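Local coordinates for UPF0098 protein YbcL (Escherichia coli, PDB 1FUX) that is of unestablished function but belongs to the phosphatidylethanolamine-binding protein family, is probably periplasmic, and resembles a Raf kinase inhibitor protein, at residues A[123-128]-A[149-154]; A[132-137]-A[144-149]. All coordinates share one frame; numbering follows the deposited sequence.

Contact 2 is nested along the chain inside the loop that contact 1 closes: strand 118-127 runs out, the 132-137 loop and helix 140-148 follow, and the chain returns as strand 151-161 beside the first. Contact 1 joins these two strands at one border of an antiparallel sheet, while contact 2 ties the intervening loop to the helix. Their centres lie about 12 Å apart, and they share A149. L147 bridges them, its CB packing on W125 and its CD2 on L127. The excursion thus packs back onto the sheet of this PEBP-family domain through L147, with the helix lying against the strands.

Contact 1 (A[123-128]-A[149-154]); sequences KVWALK and ANKIAT
A126 faces two residues at once, I152 and A153, in a classic beta bulge that shifts the antiparallel register by one. A126 O accepts a short hydrogen bond from I152 N (2.8 Å) and a weak, longer one from A153 N, while A126 N gives an almost straight bond to A153 O (3.0 Å, 178° at the hydrogen). Past the bulge, K128 N donates a hydrogen bond to N150 O at 2.9 Å, lying in that carbonyl's plane. N150 itself is steadied by its ND2, which bonds to M146 O at the helix. A small residue suits A126, whose methyl is packed among I152, P42 and T45. At the bulge the chain turns a corner at I152, where strand 151-161 joins strand 118-127 at the border of an antiparallel sheet of this PEBP-family protein. On the other face, T154 CG2 sits 3.5 Å above the W125 ring plane, toward its rim; with chi1 at 68° CG2 lies anti to the carbonyl carbon and reaches the ring, while OG1 comes beside K123 CE. The extended K123 chain brings CE over the same indole face, K151 CG lies 4.0 Å from W125 CE3, and one water accepts from both K123 NZ and K151 NZ. W125 NE1 is anchored on T51. An alanine in place of W125 is likely to leave T154 CG2 and the methylenes of K123 and K151 without their aromatic support, and T51 without its indole partner.

Contact 2 (A[132-137]-A[144-149]); sequences IPVDSN and GYMLNA
The 132-137 segment, an irregular loop, passes beside helix 140-148 with its nearest approach at I132 and M146, whose CA atoms are 7.1 Å apart, and it bends in an inverse gamma turn centred on P133. M146, modelled as selenomethionine, carries the contact. Its unbranched chain, extended as far as SE and then bent at chi3 (-64°), spans from P133 to V134 and brings CE to V134 CG1 at 3.6 Å. On the way SE passes P133 obliquely, 3.9 Å from its CD. I132 CD1 meets the root of the M146 chain at CB (3.7 Å) and also L147 CD2 (3.9 Å), so one methyl touches two consecutive helix residues. Apolar groups suit these places because the contact is made wholly by van der Waals packing. I132, V134 and L147 all pack on V69 of strand 63-72, while L147 also rests on A49 and T51 of strand 47-54; Y145 and N148 also pack on P58 of the second subunit, so the helix touches both the sheet and the dimer partner.

Contact 1 (A[123-128]-A[149-154])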
loop_
_atom_site.group_PDB
_atom_site.type_symbol
_atom_site.label_atom_id
_atom_site.label_comp_id
_atom_site.label_asym_id
_atom_site.label_seq_id
_atom_site.Cartn_x
_atom_site.Cartn_y
_atom_site.Cartn_z
ATOM N N LYS A 123 -13.645 -6.717 5.534
ATOM C CA LYS A 123 -14.193 -5.842 6.555
ATOM C C LYS A 123 -15.190 -4.836 6.032
ATOM O O LYS A 123 -15.013 -4.164 5.018
ATOM C CB LYS A 123 -12.951 -5.103 7.130
ATOM C CG LYS A 123 -13.220 -4.046 8.220
ATOM C CD LYS A 123 -11.849 -3.925 8.921
ATOM C CE LYS A 123 -11.734 -2.748 9.858
ATOM N NZ LYS A 123 -10.291 -2.584 10.276
ATOM N N VAL A 124 -16.370 -4.750 6.709
ATOM C CA VAL A 124 -17.334 -3.750 6.338
ATOM C C VAL A 124 -17.300 -2.608 7.352
ATOM O O VAL A 124 -17.207 -2.866 8.557
ATOM C CB VAL A 124 -18.790 -4.354 6.345
ATOM C CG1 VAL A 124 -19.679 -3.273 5.765
ATOM C CG2 VAL A 124 -18.762 -5.619 5.499
ATOM N N TRP A 125 -17.377 -1.384 6.918
ATOM C CA TRP A 125 -17.314 -0.170 7.681
ATOM C C TRP A 125 -18.612 0.636 7.607
ATOM O O TRP A 125 -19.093 0.889 6.505
ATOM C CB TRP A 125 -16.241 0.815 7.165
ATOM C CG TRP A 125 -14.888 0.199 6.975
ATOM C CD1 TRP A 125 -14.552 -0.815 6.112
ATOM C CD2 TRP A 125 -13.660 0.593 7.613
ATOM N NE1 TRP A 125 -13.203 -1.124 6.205
ATOM C CE2 TRP A 125 -12.637 -0.233 7.085
ATOM C CE3 TRP A 125 -13.361 1.581 8.556
ATOM C CZ2 TRP A 125 -11.316 -0.089 7.500
ATOM C CZ3 TRP A 125 -12.047 1.697 8.973
ATOM C CH2 TRP A 125 -11.060 0.883 8.434
ATOM N N ALA A 126 -19.084 1.076 8.758
ATOM C CA ALA A 126 -20.227 1.967 8.892
ATOM C C ALA A 126 -19.618 3.355 9.124
ATOM O O ALA A 126 -18.871 3.531 10.106
ATOM C CB ALA A 126 -21.144 1.676 10.065
ATOM N N LEU A 127 -19.850 4.282 8.227
ATOM C CA LEU A 127 -19.208 5.582 8.362
ATOM C C LEU A 127 -20.185 6.715 8.672
ATOM O O LEU A 127 -21.337 6.739 8.206
ATOM C CB LEU A 127 -18.483 5.889 7.059
ATOM C CG LEU A 127 -17.577 4.756 6.534
ATOM C CD1 LEU A 127 -17.219 5.027 5.086
ATOM C CD2 LEU A 127 -16.365 4.574 7.422
ATOM N N LYS A 128 -19.628 7.732 9.351
ATOM C CA LYS A 128 -20.389 8.914 9.718
ATOM C C LYS A 128 -20.476 9.970 8.640
ATOM O O LYS A 128 -20.998 11.066 8.910
ATOM C CB LYS A 128 -19.772 9.560 10.977
ATOM C CG LYS A 128 -18.476 10.328 10.724
ATOM C CD LYS A 128 -17.899 10.773 12.066
ATOM C CE LYS A 128 -16.421 11.117 11.979
ATOM N NZ LYS A 128 -15.750 10.927 13.305
ATOM N N ALA A 149 -10.820 7.730 9.811
ATOM C CA ALA A 149 -11.266 9.043 10.242
ATOM C C ALA A 149 -12.784 9.185 10.299
ATOM O O ALA A 149 -13.336 10.093 10.930
ATOM C CB ALA A 149 -10.747 10.100 9.251
ATOM N N ASN A 150 -13.507 8.332 9.574
ATOM C CA ASN A 150 -14.979 8.432 9.530
ATOM C C ASN A 150 -15.660 7.217 10.100
ATOM O O ASN A 150 -16.904 7.091 10.062
ATOM C CB ASN A 150 -15.377 8.674 8.069
ATOM C CG ASN A 150 -14.914 10.031 7.586
ATOM O OD1 ASN A 150 -15.565 11.040 7.857
ATOM N ND2 ASN A 150 -13.800 10.146 6.891
ATOM N N LYS A 151 -14.932 6.273 10.654
ATOM C CA LYS A 151 -15.480 5.062 11.230
ATOM C C LYS A 151 -16.460 5.255 12.402
ATOM O O LYS A 151 -16.128 5.970 13.347
ATOM C CB LYS A 151 -14.355 4.196 11.794
ATOM C CG LYS A 151 -14.722 2.763 12.103
ATOM C CD LYS A 151 -13.540 2.064 12.803
ATOM C CE LYS A 151 -14.042 0.988 13.760
ATOM N NZ LYS A 151 -13.035 -0.078 14.074
ATOM N N ILE A 152 -17.583 4.548 12.364
ATOM C CA ILE A 152 -18.502 4.448 13.493
ATOM C C ILE A 152 -18.260 3.059 14.061
ATOM O O ILE A 152 -18.012 2.844 15.237
ATOM C CB ILE A 152 -19.989 4.609 13.107
ATOM C CG1 ILE A 152 -20.220 5.951 12.468
ATOM C CG2 ILE A 152 -20.877 4.384 14.332
ATOM C CD1 ILE A 152 -21.665 6.390 12.292
ATOM N N ALA A 153 -18.345 2.031 13.186
ATOM C CA ALA A 153 -18.159 0.662 13.588
ATOM C C ALA A 153 -17.669 -0.228 12.447
ATOM O O ALA A 153 -17.792 0.188 11.283
ATOM C CB ALA A 153 -19.487 0.055 14.078
ATOM N N THR A 154 -17.113 -1.394 12.734
ATOM C CA THR A 154 -16.700 -2.299 11.663
ATOM C C THR A 154 -17.039 -3.729 12.056
ATOM O O THR A 154 -17.179 -4.145 13.233
ATOM C CB THR A 154 -15.204 -2.191 11.249
ATOM O OG1 THR A 154 -14.408 -2.681 12.330
ATOM C CG2 THR A 154 -14.794 -0.769 10.879
HETATM O O HOH W 1 -10.874 -0.324 12.038
#

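Contact 2 (A[132-137]-A[144-149])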
loop_
_atom_site.group_PDB
_atom_site.type_symbol
_atom_site.label_atom_id
_atom_site.label_comp_id
_atom_site.label_asym_id
_atom_site.label_seq_id
_atom_site.Cartn_x
_atom_site.Cartn_y
_atom_site.Cartn_z
ATOM N N ILE A 132 -16.919 10.185 0.585
ATOM C CA ILE A 132 -15.495 10.465 0.834
ATOM C C ILE A 132 -14.886 10.580 -0.556
ATOM O O ILE A 132 -15.424 9.940 -1.461
ATOM C CB ILE A 132 -14.790 9.467 1.745
ATOM C CG1 ILE A 132 -15.003 7.975 1.427
ATOM C CG2 ILE A 132 -15.184 9.729 3.204
ATOM C CD1 ILE A 132 -13.730 7.212 1.855
ATOM N N PRO A 133 -13.985 11.514 -0.801
ATOM C CA PRO A 133 -13.441 11.768 -2.105
ATOM C C PRO A 133 -12.511 10.659 -2.585
ATOM O O PRO A 133 -11.310 10.808 -2.443
ATOM C CB PRO A 133 -12.690 13.087 -1.976
ATOM C CG PRO A 133 -12.296 13.116 -0.536
ATOM C CD PRO A 133 -13.420 12.453 0.220
ATOM N N VAL A 134 -13.034 9.545 -3.057
ATOM C CA VAL A 134 -12.165 8.490 -3.562
ATOM C C VAL A 134 -12.485 8.293 -5.043
ATOM O O VAL A 134 -13.591 8.574 -5.521
ATOM C CB VAL A 134 -12.045 7.196 -2.784
ATOM C CG1 VAL A 134 -12.698 7.204 -1.422
ATOM C CG2 VAL A 134 -12.262 5.897 -3.532
ATOM N N ASP A 135 -11.427 7.918 -5.757
ATOM C CA ASP A 135 -11.611 7.639 -7.176
ATOM C C ASP A 135 -10.802 6.405 -7.523
ATOM O O ASP A 135 -10.181 5.773 -6.643
ATOM C CB ASP A 135 -11.355 8.863 -8.021
ATOM C CG ASP A 135 -9.958 9.432 -7.930
ATOM O OD1 ASP A 135 -8.975 8.708 -7.657
ATOM O OD2 ASP A 135 -9.876 10.672 -8.179
ATOM N N SER A 136 -10.713 6.092 -8.814
ATOM C CA SER A 136 -9.994 4.887 -9.197
ATOM C C SER A 136 -8.510 4.992 -8.933
ATOM O O SER A 136 -7.881 3.928 -8.958
ATOM C CB SER A 136 -10.273 4.517 -10.663
ATOM O OG SER A 136 -9.805 5.612 -11.426
ATOM N N ASN A 137 -7.978 6.189 -8.736
ATOM C CA ASN A 137 -6.558 6.328 -8.464
ATOM C C ASN A 137 -6.280 6.346 -6.957
ATOM O O ASN A 137 -5.098 6.442 -6.602
ATOM C CB ASN A 137 -6.122 7.675 -9.028
ATOM C CG ASN A 137 -5.979 7.651 -10.537
ATOM O OD1 ASN A 137 -5.465 6.702 -11.156
ATOM N ND2 ASN A 137 -6.441 8.775 -11.100
ATOM N N GLY A 144 -7.804 4.008 3.334
ATOM C CA GLY A 144 -7.734 3.584 4.740
ATOM C C GLY A 144 -7.665 4.767 5.693
ATOM O O GLY A 144 -8.309 4.751 6.782
ATOM N N TYR A 145 -6.979 5.804 5.214
ATOM C CA TYR A 145 -6.854 7.017 5.998
ATOM C C TYR A 145 -8.257 7.569 6.215
ATOM O O TYR A 145 -8.653 7.769 7.368
ATOM C CB TYR A 145 -5.995 8.047 5.241
ATOM C CG TYR A 145 -5.728 9.251 6.133
ATOM C CD1 TYR A 145 -4.676 9.221 7.033
ATOM C CD2 TYR A 145 -6.520 10.383 6.078
ATOM C CE1 TYR A 145 -4.423 10.308 7.864
ATOM C CE2 TYR A 145 -6.270 11.475 6.898
ATOM C CZ TYR A 145 -5.224 11.418 7.790
ATOM O OH TYR A 145 -4.960 12.506 8.602
HETATM N N MSE A 146 -8.997 7.733 5.108
HETATM C CA MSE A 146 -10.339 8.277 5.208
HETATM C C MSE A 146 -11.347 7.411 5.930
HETATM O O MSE A 146 -12.264 8.052 6.496
HETATM C CB MSE A 146 -10.902 8.653 3.831
HETATM C CG MSE A 146 -10.087 9.751 3.175
HETATM SE SE MSE A 146 -10.566 10.069 1.363
HETATM C CE MSE A 146 -10.106 8.511 0.655
ATOM N N LEU A 147 -11.289 6.097 5.848
ATOM C CA LEU A 147 -12.243 5.261 6.572
ATOM C C LEU A 147 -11.989 5.321 8.070
ATOM O O LEU A 147 -12.905 5.411 8.914
ATOM C CB LEU A 147 -12.132 3.794 6.112
ATOM C CG LEU A 147 -12.441 3.596 4.606
ATOM C CD1 LEU A 147 -12.383 2.125 4.212
ATOM C CD2 LEU A 147 -13.819 4.148 4.307
ATOM N N ASN A 148 -10.695 5.252 8.460
ATOM C CA ASN A 148 -10.453 5.293 9.914
ATOM C C ASN A 148 -10.911 6.621 10.498
ATOM O O ASN A 148 -11.331 6.599 11.655
ATOM C CB ASN A 148 -9.014 5.039 10.302
ATOM C CG ASN A 148 -8.667 3.576 10.317
ATOM O OD1 ASN A 148 -9.278 2.664 10.899
ATOM N ND2 ASN A 148 -7.558 3.326 9.640
ATOM N N ALA A 149 -10.820 7.730 9.811
ATOM C CA ALA A 149 -11.266 9.043 10.242
ATOM C C ALA A 149 -12.784 9.185 10.299
ATOM O O ALA A 149 -13.336 10.093 10.930
ATOM C CB ALA A 149 -10.747 10.100 9.251
#